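Local coordinates for protein Cif-like 1 (Burkholderia cenocepacia, PDB 7JQY) that probably acts as an epoxide hydrolase of the Cif-like group, built on the alpha/beta hydrolase fold and crystallised as an octamer, at residues 96-101 and 125-130. The protein carries 1 engineered substitution. Sequence-based numbering, arbitrary orientation.
Sequences YDKASM and GVMVAY
Lys98 and Val128 bring two helices close together, their CA atoms 5.0 Å apart, where the first turn of helix 98-111 meets the flank of helix 124-135. No hydrogen bond crosses between the two segments, and the contact illustrates how two helical turns can meet through apolar contact. Val128 meets Met101 with both methyls. With CG1 anti to the backbone N (chi1 -173°), this methyl reaches the backbone of Met101, 3.6 Å from its carbonyl C, while CG2 lies 4.0 Å from Met101 CE. The two side chains cross nearly at right angles, and the bend of Met101 at chi3 (56°) turns the terminal methyl onto the valine. Lys98 behaves differently: it runs alongside Met127, pointing the same way, and its CG rests 3.8 Å from Met127 CB.

In the alpha/beta hydrolase fold, the nucleophile elbow is the sharp turn between a strand and a helix, here strand 117-122 and helix 124-135; its central residue, Ser123, is engineered, and Gly125 sits two residues after it. The start of helix 98-111 packs against the first turns of the helix that follows this elbow. The four touching residues are buried, and the lysine's charge therefore needs partners. Bends at chi2 and chi4 fold its chain back so that NZ donates to Tyr96 O at 2.8 Å, in the carbonyl plane, and it also forms a salt bridge with Asp234 and a hydrogen bond to Leu227 O. The start of the helix is secured by Asp97 at the N-cap: its OD2 takes Ser100 N, 2.9 Å away, from above the carboxylate plane, and Ser100 OG through the syn lone pair. Val126 and Ala129 pack on strand 140-146, whereas Tyr130 lies against helix 231-241, meeting Phe238 edge-to-face.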
# COMPACT_ATOMS: atom_id res chain seq x y z
N TYR B 96 -6.85 28.70 15.62
CA TYR B 96 -5.95 28.88 14.48
C TYR B 96 -6.20 30.18 13.71
O TYR B 96 -5.57 30.38 12.67
CB TYR B 96 -6.03 27.67 13.54
CG TYR B 96 -5.51 26.41 14.20
CD1 TYR B 96 -6.37 25.37 14.56
CD2 TYR B 96 -4.16 26.27 14.51
CE1 TYR B 96 -5.90 24.24 15.17
CE2 TYR B 96 -3.68 25.14 15.13
CZ TYR B 96 -4.56 24.13 15.46
OH TYR B 96 -4.08 22.99 16.08
N ASP B 97 -7.10 31.04 14.19
CA ASP B 97 -7.14 32.42 13.71
C ASP B 97 -5.89 33.14 14.19
O ASP B 97 -5.40 32.89 15.30
CB ASP B 97 -8.38 33.14 14.22
CG ASP B 97 -8.46 33.15 15.73
OD1 ASP B 97 -8.81 32.10 16.31
OD2 ASP B 97 -8.13 34.20 16.34
N LYS B 98 -5.37 34.04 13.36
CA LYS B 98 -4.04 34.58 13.62
C LYS B 98 -4.01 35.47 14.86
O LYS B 98 -2.99 35.52 15.56
CB LYS B 98 -3.53 35.34 12.39
CG LYS B 98 -3.57 34.51 11.11
CD LYS B 98 -3.01 33.10 11.36
CE LYS B 98 -3.45 32.11 10.30
NZ LYS B 98 -4.91 31.80 10.31
N ALA B 99 -5.11 36.19 15.14
CA ALA B 99 -5.14 37.04 16.33
C ALA B 99 -4.98 36.20 17.60
O ALA B 99 -4.25 36.58 18.52
CB ALA B 99 -6.43 37.85 16.38
N SER B 100 -5.68 35.07 17.68
CA SER B 100 -5.55 34.22 18.85
C SER B 100 -4.17 33.58 18.92
O SER B 100 -3.61 33.42 20.02
CB SER B 100 -6.64 33.15 18.85
OG SER B 100 -7.89 33.73 19.17
N MET B 101 -3.60 33.22 17.78
CA MET B 101 -2.25 32.66 17.77
C MET B 101 -1.23 33.67 18.26
O MET B 101 -0.22 33.28 18.87
CB MET B 101 -1.90 32.18 16.37
CG MET B 101 -2.72 30.99 15.95
SD MET B 101 -2.28 30.39 14.33
CE MET B 101 -0.52 30.09 14.52
N GLY B 125 3.48 33.27 9.92
CA GLY B 125 4.07 33.92 11.08
C GLY B 125 4.04 35.43 11.01
O GLY B 125 4.00 36.10 12.04
N VAL B 126 4.08 36.00 9.80
CA VAL B 126 3.99 37.45 9.72
C VAL B 126 2.57 37.93 9.99
O VAL B 126 2.39 39.05 10.48
CB VAL B 126 4.55 37.95 8.38
CG1 VAL B 126 3.49 37.91 7.27
CG2 VAL B 126 5.13 39.33 8.55
N MET B 127 1.57 37.08 9.77
CA MET B 127 0.21 37.45 10.16
C MET B 127 0.06 37.43 11.68
O MET B 127 -0.53 38.34 12.27
CB MET B 127 -0.80 36.50 9.52
CG MET B 127 -0.55 36.22 8.04
SD MET B 127 -1.71 35.04 7.30
CE MET B 127 -1.04 34.95 5.64
N VAL B 128 0.60 36.40 12.33
CA VAL B 128 0.65 36.37 13.79
C VAL B 128 1.45 37.55 14.32
O VAL B 128 1.03 38.24 15.26
CB VAL B 128 1.24 35.03 14.26
CG1 VAL B 128 1.13 34.91 15.78
CG2 VAL B 128 0.55 33.87 13.57
N ALA B 129 2.61 37.82 13.72
CA ALA B 129 3.44 38.92 14.20
C ALA B 129 2.72 40.26 14.06
O ALA B 129 2.81 41.11 14.95
CB ALA B 129 4.78 38.95 13.46
N TYR B 130 2.00 40.46 12.96
CA TYR B 130 1.25 41.70 12.80
C TYR B 130 0.13 41.80 13.83
O TYR B 130 -0.05 42.85 14.45
CB TYR B 130 0.68 41.81 11.38
CG TYR B 130 -0.33 42.93 11.26
CD1 TYR B 130 0.08 44.26 11.30
CD2 TYR B 130 -1.69 42.66 11.15
CE1 TYR B 130 -0.84 45.29 11.21
CE2 TYR B 130 -2.61 43.68 11.07
CZ TYR B 130 -2.18 45.00 11.09
OH TYR B 130 -3.11 46.01 11.01